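Local coordinates for spindle assembly abnormal protein 6 (Caenorhabditis elegans, PDB 4GFC) that builds the central scaffold of the centriole, ensuring its ninefold symmetry, and is required for centrosome biogenesis and duplication, at residues I96-N108 / F120-F134. The protein carries 1 engineered substitution. Sequence-based numbering, arbitrary orientation.
Engineered in segment 120-134: Gly128 (natural residue Ile). With EDO (1,2-ethanediol), chain F; EDO (1,2-ethanediol), chain M; EDO (1,2-ethanediol), chain D.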
ATOM      1  N   ILE A  96      -7.300 -10.637 -26.923  1.00 51.03           N
ATOM      2  CA  ILE A  96      -7.488  -9.501 -26.009  1.00 47.21           C
ATOM      3  C   ILE A  96      -6.513  -8.391 -26.353  1.00 52.86           C
ATOM      4  O   ILE A  96      -6.918  -7.239 -26.478  1.00 52.27           O
ATOM      5  CB  ILE A  96      -7.368  -9.913 -24.533  1.00 48.52           C
ATOM      6  CG1 ILE A  96      -8.512 -10.826 -24.065  1.00 48.26           C
ATOM      7  CG2 ILE A  96      -7.198  -8.708 -23.598  1.00 48.73           C
ATOM      8  CD1 ILE A  96      -9.834 -10.640 -24.754  1.00 55.43           C
ATOM      9  N   ILE A  97      -5.252  -8.753 -26.619  1.00 51.77           N
ATOM     10  CA  ILE A  97      -4.190  -7.803 -26.930  1.00 51.52           C
ATOM     11  C   ILE A  97      -4.438  -7.141 -28.272  1.00 58.76           C
ATOM     12  O   ILE A  97      -4.104  -5.968 -28.418  1.00 60.89           O
ATOM     13  CB  ILE A  97      -2.810  -8.458 -26.828  1.00 54.41           C
ATOM     14  CG1 ILE A  97      -2.549  -8.879 -25.340  1.00 53.57           C
ATOM     15  CG2 ILE A  97      -1.732  -7.507 -27.336  1.00 54.76           C
ATOM     16  CD1 ILE A  97      -1.468  -9.967 -25.139  1.00 66.47           C
ATOM     17  N   GLN A  98      -5.073  -7.838 -29.222  1.00 55.20           N
ATOM     18  CA  GLN A  98      -5.366  -7.226 -30.522  1.00 55.69           C
ATOM     19  C   GLN A  98      -6.520  -6.266 -30.387  1.00 60.96           C
ATOM     20  O   GLN A  98      -6.524  -5.236 -31.035  1.00 63.87           O
ATOM     21  CB  GLN A  98      -5.651  -8.278 -31.592  1.00 58.12           C
ATOM     22  CG  GLN A  98      -4.398  -8.957 -32.125  1.00 60.24           C
ATOM     23  CD  GLN A  98      -3.434  -7.985 -32.738  1.00 76.98           C
ATOM     24  OE1 GLN A  98      -2.244  -7.944 -32.352  1.00 74.92           O
ATOM     25  NE2 GLN A  98      -3.936  -7.172 -33.691  1.00 56.39           N
ATOM     26  N   HIS A  99      -7.487  -6.583 -29.532  1.00 56.90           N
ATOM     27  CA  HIS A  99      -8.606  -5.707 -29.278  1.00 56.41           C
ATOM     28  C   HIS A  99      -8.074  -4.447 -28.580  1.00 59.17           C
ATOM     29  O   HIS A  99      -8.337  -3.361 -29.042  1.00 58.41           O
ATOM     30  CB  HIS A  99      -9.705  -6.423 -28.458  1.00 57.11           C
ATOM     31  CG  HIS A  99     -10.615  -7.316 -29.259  1.00 62.02           C
ATOM     32  ND1 HIS A  99     -11.402  -6.823 -30.283  1.00 64.48           N
ATOM     33  CD2 HIS A  99     -10.869  -8.640 -29.120  1.00 64.78           C
ATOM     34  CE1 HIS A  99     -12.047  -7.871 -30.779  1.00 65.14           C
ATOM     35  NE2 HIS A  99     -11.779  -8.981 -30.099  1.00 65.44           N
ATOM     36  N   LEU A 100      -7.229  -4.589 -27.549  1.00 56.75           N
ATOM     37  CA  LEU A 100      -6.632  -3.448 -26.840  1.00 56.11           C
ATOM     38  C   LEU A 100      -5.799  -2.528 -27.783  1.00 61.83           C
ATOM     39  O   LEU A 100      -5.575  -1.384 -27.398  1.00 62.34           O
ATOM     40  CB  LEU A 100      -5.758  -3.927 -25.680  1.00 55.25           C
ATOM     41  CG  LEU A 100      -6.465  -4.532 -24.510  1.00 60.22           C
ATOM     42  CD1 LEU A 100      -5.517  -5.313 -23.639  1.00 60.88           C
ATOM     43  CD2 LEU A 100      -7.135  -3.499 -23.697  1.00 62.91           C
ATOM     44  N   LEU A 101      -5.334  -3.017 -28.976  1.00 58.73           N
ATOM     45  CA  LEU A 101      -4.594  -2.204 -29.974  1.00 62.74           C
ATOM     46  C   LEU A 101      -5.501  -1.228 -30.702  1.00 72.99           C
ATOM     47  O   LEU A 101      -5.049  -0.168 -31.131  1.00 75.46           O
ATOM     48  CB  LEU A 101      -3.886  -3.060 -31.083  1.00 64.28           C
ATOM     49  CG  LEU A 101      -2.696  -3.976 -30.766  1.00 68.43           C
ATOM     50  CD1 LEU A 101      -1.821  -4.061 -31.932  1.00 69.93           C
ATOM     51  CD2 LEU A 101      -1.914  -3.584 -29.455  1.00 70.74           C
ATOM     52  N   CYS A 102      -6.763  -1.637 -30.928  1.00 71.53           N
ATOM     53  CA  CYS A 102      -7.776  -0.897 -31.652  1.00 72.02           C
ATOM     54  C   CYS A 102      -8.286   0.302 -30.850  1.00 74.05           C
ATOM     55  O   CYS A 102      -8.597   0.187 -29.660  1.00 69.47           O
ATOM     56  CB  CYS A 102      -8.911  -1.829 -32.039  1.00 73.52           C
ATOM     57  SG  CYS A 102     -10.060  -1.095 -33.220  1.00 81.39           S
ATOM     58  N   LYS A 103      -8.366   1.464 -31.528  1.00 75.22           N
ATOM     59  CA  LYS A 103      -8.838   2.740 -30.964  1.00 76.44           C
ATOM     60  C   LYS A 103     -10.314   2.680 -30.563  1.00 79.73           C
ATOM     61  O   LYS A 103     -10.711   3.373 -29.626  1.00 82.06           O
ATOM     62  CB  LYS A 103      -8.628   3.887 -31.966  1.00 82.67           C
ATOM     63  CG  LYS A 103      -7.162   4.207 -32.266  1.00108.61           C
ATOM     64  CD  LYS A 103      -7.043   5.297 -33.324  1.00122.42           C
ATOM     65  CE  LYS A 103      -5.615   5.641 -33.666  1.00125.75           C
ATOM     66  NZ  LYS A 103      -5.552   6.820 -34.571  1.00133.26           N
ATOM     67  N   ASN A 104     -11.112   1.846 -31.260  1.00 72.99           N
ATOM     68  CA  ASN A 104     -12.546   1.635 -31.030  1.00 71.09           C
ATOM     69  C   ASN A 104     -12.860   0.734 -29.839  1.00 67.98           C
ATOM     70  O   ASN A 104     -14.026   0.438 -29.615  1.00 66.45           O
ATOM     71  CB  ASN A 104     -13.174   0.999 -32.278  1.00 76.11           C
ATOM     72  CG  ASN A 104     -13.264   1.898 -33.471  1.00 90.17           C
ATOM     73  OD1 ASN A 104     -13.239   3.128 -33.366  1.00 80.11           O
ATOM     74  ND2 ASN A 104     -13.405   1.290 -34.632  1.00 84.64           N
ATOM     75  N   THR A 105     -11.837   0.255 -29.113  1.00 61.95           N
ATOM     76  CA  THR A 105     -11.995  -0.641 -27.969  1.00 59.09           C
ATOM     77  C   THR A 105     -12.215   0.186 -26.702  1.00 63.62           C
ATOM     78  O   THR A 105     -11.501   1.152 -26.449  1.00 65.63           O
ATOM     79  CB  THR A 105     -10.792  -1.603 -27.909  1.00 57.99           C
ATOM     80  OG1 THR A 105     -10.993  -2.598 -28.911  1.00 51.78           O
ATOM     81  CG2 THR A 105     -10.597  -2.274 -26.566  1.00 54.41           C
ATOM     82  N   GLU A 106     -13.226  -0.205 -25.919  1.00 58.62           N
ATOM     83  CA  GLU A 106     -13.610   0.409 -24.654  1.00 57.90           C
ATOM     84  C   GLU A 106     -13.382  -0.546 -23.468  1.00 59.10           C
ATOM     85  O   GLU A 106     -13.731  -1.719 -23.566  1.00 57.68           O
ATOM     86  CB  GLU A 106     -15.091   0.785 -24.715  1.00 60.36           C
ATOM     87  CG  GLU A 106     -15.400   2.095 -25.419  1.00 72.97           C
ATOM     88  CD  GLU A 106     -16.588   2.852 -24.853  1.00102.12           C
ATOM     89  OE1 GLU A 106     -17.340   2.291 -24.018  1.00 93.70           O
ATOM     90  OE2 GLU A 106     -16.752   4.035 -25.230  1.00100.73           O
ATOM     91  N   ILE A 107     -12.810  -0.056 -22.363  1.00 55.44           N
ATOM     92  CA  ILE A 107     -12.632  -0.836 -21.122  1.00 55.29           C
ATOM     93  C   ILE A 107     -13.573  -0.256 -20.041  1.00 63.36           C
ATOM     94  O   ILE A 107     -13.554   0.947 -19.770  1.00 67.48           O
ATOM     95  CB  ILE A 107     -11.147  -0.906 -20.651  1.00 57.77           C
ATOM     96  CG1 ILE A 107     -10.405  -2.054 -21.349  1.00 56.98           C
ATOM     97  CG2 ILE A 107     -11.014  -1.066 -19.139  1.00 57.97           C
ATOM     98  CD1 ILE A 107      -9.700  -1.658 -22.534  1.00 66.79           C
ATOM     99  N   ASN A 108     -14.410  -1.093 -19.444  1.00 58.23           N
ATOM    100  CA  ASN A 108     -15.341  -0.611 -18.424  1.00 57.86           C
ATOM    101  C   ASN A 108     -15.138  -1.414 -17.157  1.00 58.68           C
ATOM    102  O   ASN A 108     -15.092  -2.639 -17.219  1.00 56.72           O
ATOM    103  CB  ASN A 108     -16.787  -0.676 -18.923  1.00 56.65           C
ATOM    104  CG  ASN A 108     -16.987   0.008 -20.253  1.00 77.71           C
ATOM    105  OD1 ASN A 108     -16.489   1.110 -20.488  1.00 78.27           O
ATOM    106  ND2 ASN A 108     -17.698  -0.642 -21.167  1.00 68.12           N
ATOM    107  N   PHE A 120     -14.417  -6.277 -14.944  1.00 55.20           N
ATOM    108  CA  PHE A 120     -13.602  -5.628 -15.978  1.00 55.37           C
ATOM    109  C   PHE A 120     -14.118  -6.103 -17.328  1.00 60.55           C
ATOM    110  O   PHE A 120     -14.115  -7.303 -17.580  1.00 61.58           O
ATOM    111  CB  PHE A 120     -12.122  -5.970 -15.769  1.00 57.12           C
ATOM    112  CG  PHE A 120     -11.184  -5.621 -16.892  1.00 59.17           C
ATOM    113  CD1 PHE A 120     -10.464  -4.432 -16.873  1.00 62.22           C
ATOM    114  CD2 PHE A 120     -10.956  -6.515 -17.927  1.00 62.85           C
ATOM    115  CE1 PHE A 120      -9.570  -4.121 -17.895  1.00 63.80           C
ATOM    116  CE2 PHE A 120     -10.070  -6.196 -18.965  1.00 66.52           C
ATOM    117  CZ  PHE A 120      -9.392  -4.996 -18.947  1.00 64.43           C
ATOM    118  N   GLU A 121     -14.622  -5.183 -18.164  1.00 55.71           N
ATOM    119  CA  GLU A 121     -15.241  -5.475 -19.450  1.00 54.31           C
ATOM    120  C   GLU A 121     -14.483  -4.844 -20.606  1.00 55.10           C
ATOM    121  O   GLU A 121     -14.056  -3.691 -20.507  1.00 55.65           O
ATOM    122  CB  GLU A 121     -16.635  -4.896 -19.378  1.00 57.60           C
ATOM    123  CG  GLU A 121     -17.586  -5.179 -20.528  1.00 73.54           C
ATOM    124  CD  GLU A 121     -18.595  -4.062 -20.706  1.00 93.49           C
ATOM    125  OE1 GLU A 121     -19.219  -3.643 -19.700  1.00 99.87           O
ATOM    126  OE2 GLU A 121     -18.699  -3.550 -21.842  1.00 85.23           O
ATOM    127  N   LEU A 122     -14.314  -5.593 -21.704  1.00 48.64           N
ATOM    128  CA  LEU A 122     -13.674  -5.104 -22.926  1.00 47.65           C
ATOM    129  C   LEU A 122     -14.791  -4.989 -23.981  1.00 53.30           C
ATOM    130  O   LEU A 122     -15.499  -5.968 -24.259  1.00 55.84           O
ATOM    131  CB  LEU A 122     -12.544  -6.061 -23.339  1.00 47.41           C
ATOM    132  CG  LEU A 122     -11.741  -5.795 -24.644  1.00 53.22           C
ATOM    133  CD1 LEU A 122     -10.651  -4.776 -24.416  1.00 53.88           C
ATOM    134  CD2 LEU A 122     -11.014  -7.037 -25.057  1.00 53.62           C
ATOM    135  N   PHE A 123     -15.051  -3.784 -24.457  1.00 47.65           N
ATOM    136  CA  PHE A 123     -16.133  -3.608 -25.403  1.00 49.40           C
ATOM    137  C   PHE A 123     -15.559  -3.008 -26.667  1.00 57.11           C
ATOM    138  O   PHE A 123     -14.848  -2.014 -26.584  1.00 56.86           O
ATOM    139  CB  PHE A 123     -17.285  -2.752 -24.795  1.00 51.47           C
ATOM    140  CG  PHE A 123     -18.617  -2.813 -25.521  1.00 54.15           C
ATOM    141  CD1 PHE A 123     -19.646  -3.615 -25.058  1.00 56.14           C
ATOM    142  CD2 PHE A 123     -18.836  -2.074 -26.679  1.00 58.50           C
ATOM    143  CE1 PHE A 123     -20.867  -3.689 -25.747  1.00 58.47           C
ATOM    144  CE2 PHE A 123     -20.082  -2.102 -27.330  1.00 61.34           C
ATOM    145  CZ  PHE A 123     -21.082  -2.921 -26.864  1.00 58.66           C
ATOM    146  N   SER A 124     -15.792  -3.663 -27.821  1.00 56.68           N
ATOM    147  CA  SER A 124     -15.357  -3.231 -29.159  1.00 57.70           C
ATOM    148  C   SER A 124     -16.490  -2.435 -29.855  1.00 64.23           C
ATOM    149  O   SER A 124     -17.584  -2.968 -30.054  1.00 65.82           O
ATOM    150  CB  SER A 124     -14.941  -4.434 -30.011  1.00 59.82           C
ATOM    151  OG  SER A 124     -14.704  -4.078 -31.369  1.00 64.31           O
ATOM    152  N   LYS A 125     -16.209  -1.172 -30.231  1.00 60.45           N
ATOM    153  CA  LYS A 125     -17.156  -0.273 -30.904  1.00 61.44           C
ATOM    154  C   LYS A 125     -17.066  -0.353 -32.463  1.00 67.90           C
ATOM    155  O   LYS A 125     -17.787   0.371 -33.167  1.00 70.82           O
ATOM    156  CB  LYS A 125     -16.942   1.174 -30.423  1.00 63.32           C
ATOM    157  CG  LYS A 125     -17.194   1.392 -28.940  1.00 64.72           C
ATOM    158  CD  LYS A 125     -18.673   1.192 -28.599  1.00 76.49           C
ATOM    159  CE  LYS A 125     -19.007   1.577 -27.183  1.00 96.48           C
ATOM    160  NZ  LYS A 125     -18.976   3.052 -26.980  1.00111.65           N
ATOM    161  N   THR A 126     -16.199  -1.251 -32.996  1.00 62.71           N
ATOM    162  CA  THR A 126     -16.029  -1.535 -34.420  1.00 62.84           C
ATOM    163  C   THR A 126     -17.323  -2.130 -34.957  1.00 71.03           C
ATOM    164  O   THR A 126     -17.874  -3.031 -34.321  1.00 71.46           O
ATOM    165  CB  THR A 126     -14.863  -2.465 -34.619  1.00 64.38           C
ATOM    166  OG1 THR A 126     -13.683  -1.842 -34.094  1.00 63.84           O
ATOM    167  CG2 THR A 126     -14.664  -2.808 -36.065  1.00 63.11           C
ATOM    168  N   PRO A 127     -17.883  -1.620 -36.074  1.00 71.61           N
ATOM    169  CA  PRO A 127     -19.177  -2.150 -36.530  1.00 72.51           C
ATOM    170  C   PRO A 127     -19.038  -3.567 -37.037  1.00 75.58           C
ATOM    171  O   PRO A 127     -18.070  -3.868 -37.728  1.00 77.65           O
ATOM    172  CB  PRO A 127     -19.573  -1.190 -37.646  1.00 76.70           C
ATOM    173  CG  PRO A 127     -18.634  -0.006 -37.530  1.00 81.03           C
ATOM    174  CD  PRO A 127     -17.390  -0.563 -36.986  1.00 74.66           C
ATOM    175  N   GLY A 128     -19.962  -4.424 -36.646  1.00 69.75           N
ATOM    176  CA  GLY A 128     -19.966  -5.826 -37.041  1.00 69.93           C
ATOM    177  C   GLY A 128     -19.547  -6.764 -35.929  1.00 71.58           C
ATOM    178  O   GLY A 128     -19.771  -7.979 -36.019  1.00 73.09           O
ATOM    179  N   SER A 129     -18.933  -6.196 -34.874  1.00 63.74           N
ATOM    180  CA  SER A 129     -18.473  -6.920 -33.709  1.00 61.27           C
ATOM    181  C   SER A 129     -19.632  -7.418 -32.876  1.00 67.18           C
ATOM    182  O   SER A 129     -20.724  -6.883 -32.997  1.00 70.01           O
ATOM    183  CB  SER A 129     -17.615  -6.003 -32.855  1.00 62.60           C
ATOM    184  OG  SER A 129     -17.178  -6.700 -31.698  1.00 72.94           O
ATOM    185  N   LYS A 130     -19.389  -8.384 -31.967  1.00 61.87           N
ATOM    186  CA  LYS A 130     -20.389  -8.884 -31.016  1.00 60.73           C
ATOM    187  C   LYS A 130     -20.590  -7.842 -29.908  1.00 64.26           C
ATOM    188  O   LYS A 130     -21.558  -7.948 -29.139  1.00 69.74           O
ATOM    189  CB  LYS A 130     -19.955 -10.231 -30.417  1.00 61.86           C
ATOM    190  CG  LYS A 130     -18.652 -10.149 -29.585  1.00 68.70           C
ATOM    191  CD  LYS A 130     -18.170 -11.480 -29.079  1.00 71.49           C
ATOM    192  CE  LYS A 130     -19.044 -12.028 -27.983  1.00 73.95           C
ATOM    193  NZ  LYS A 130     -18.231 -12.386 -26.814  1.00 76.53           N
ATOM    194  N   GLY A 131     -19.686  -6.858 -29.851  1.00 54.64           N
ATOM    195  CA  GLY A 131     -19.688  -5.778 -28.883  1.00 53.28           C
ATOM    196  C   GLY A 131     -18.884  -6.153 -27.660  1.00 59.25           C
ATOM    197  O   GLY A 131     -17.682  -5.924 -27.647  1.00 58.39           O
ATOM    198  N   LYS A 132     -19.540  -6.707 -26.609  1.00 58.62           N
ATOM    199  CA  LYS A 132     -18.872  -7.159 -25.384  1.00 57.91           C
ATOM    200  C   LYS A 132     -18.045  -8.340 -25.757  1.00 66.60           C
ATOM    201  O   LYS A 132     -18.586  -9.350 -26.218  1.00 70.26           O
ATOM    202  CB  LYS A 132     -19.893  -7.545 -24.307  1.00 60.20           C
ATOM    203  CG  LYS A 132     -19.290  -7.818 -22.934  1.00 60.41           C
ATOM    204  CD  LYS A 132     -20.342  -8.307 -21.969  1.00 69.93           C
ATOM    205  CE  LYS A 132     -20.041  -7.951 -20.542  1.00 77.09           C
ATOM    206  NZ  LYS A 132     -21.009  -8.559 -19.583  1.00 78.98           N
ATOM    207  N   ILE A 133     -16.738  -8.211 -25.650  1.00 61.05           N
ATOM    208  CA  ILE A 133     -15.881  -9.310 -26.040  1.00 59.05           C
ATOM    209  C   ILE A 133     -15.910 -10.308 -24.918  1.00 63.15           C
ATOM    210  O   ILE A 133     -16.082 -11.499 -25.164  1.00 66.62           O
ATOM    211  CB  ILE A 133     -14.486  -8.797 -26.388  1.00 60.02           C
ATOM    212  CG1 ILE A 133     -14.489  -7.865 -27.644  1.00 59.54           C
ATOM    213  CG2 ILE A 133     -13.486  -9.940 -26.498  1.00 63.30           C
ATOM    214  CD1 ILE A 133     -15.373  -8.211 -28.853  1.00 50.81           C
ATOM    215  N   PHE A 134     -15.801  -9.810 -23.684  1.00 55.79           N
ATOM    216  CA  PHE A 134     -15.829 -10.570 -22.447  1.00 53.91           C
ATOM    217  C   PHE A 134     -15.820  -9.601 -21.298  1.00 57.43           C
ATOM    218  O   PHE A 134     -15.602  -8.397 -21.460  1.00 55.33           O
ATOM    219  CB  PHE A 134     -14.642 -11.567 -22.338  1.00 54.73           C
ATOM    220  CG  PHE A 134     -13.369 -10.946 -21.806  1.00 54.38           C
ATOM    221  CD1 PHE A 134     -12.618 -10.075 -22.589  1.00 55.50           C
ATOM    222  CD2 PHE A 134     -12.923 -11.228 -20.521  1.00 54.70           C
ATOM    223  CE1 PHE A 134     -11.491  -9.440 -22.065  1.00 54.30           C
ATOM    224  CE2 PHE A 134     -11.768 -10.621 -20.020  1.00 54.58           C
ATOM    225  CZ  PHE A 134     -11.088  -9.709 -20.780  1.00 51.57           C
TER
HETATM  226  C1  EDO F 204      -7.327   0.870 -25.958  1.00 95.40           C
HETATM  227  O1  EDO F 204      -7.789   1.181 -27.273  1.00 98.64           O
HETATM  228  C2  EDO F 204      -8.536   0.655 -25.017  1.00 91.45           C
HETATM  229  O2  EDO F 204      -8.285   1.303 -23.778  1.00 89.21           O
HETATM  230  C1  EDO M 211     -22.389 -10.086 -25.427  1.00100.21           C
HETATM  231  O1  EDO M 211     -22.792  -9.882 -26.776  1.00 99.57           O
HETATM  232  C2  EDO M 211     -21.691 -11.461 -25.254  1.00100.50           C
HETATM  233  O2  EDO M 211     -21.063 -11.524 -23.977  1.00100.27           O
HETATM  234  C1  EDO D 202     -13.030 -12.671 -30.149  1.00 63.10           C
HETATM  235  O1  EDO D 202     -12.722 -11.478 -30.883  1.00 61.27           O
HETATM  236  C2  EDO D 202     -13.840 -13.655 -31.053  1.00 69.25           C
HETATM  237  O2  EDO D 202     -13.664 -15.022 -30.646  1.00 74.11           O
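His99 O is gripped from opposite faces of its carbonyl plane, by Cys102 N and by Thr105 OG1, the latter at 2.8 Å, which ties helix 92-101 to the strand that follows. Across the contact, the His99 ring carries Ile133 CG1 over the centre of one face, a CH-pi contact 3.9 Å from the centroid, while His99 CB rests on Leu122 CD2. With Leu122 CG anti to the backbone N (chi1 178°), its branches divide the work: CD2 also meets Ile96 CD1, and CD1 lies against Thr105 CG2, Leu100 CD2 and Ile107 CD1. Strands 105-108 and 120-124 pair antiparallel, with reciprocal backbone bonds joining Glu106 to Phe123 and Asn108 to Glu121. On the face bearing these four residues, Glu106 OE2 forms a salt bridge with Lys125 NZ at 3.0 Å, its hydrogen bond weak; a glutamine here would probably deprive the lysine of this countercharge. In the turn before strand 105-108, Asn104 ND2 donates to Thr126 OG1 (3.2 Å, N-H...O angle 161°), the hydroxyl in its amide plane. Within the SAS-6 head domain, helix 92-101 thus covers the 105-111/117-124 hairpin and adjoining strand 132-140, Leu100 reaching Phe10 of strand 7-23 and Ile96 meeting Ile40 of strand 29-44.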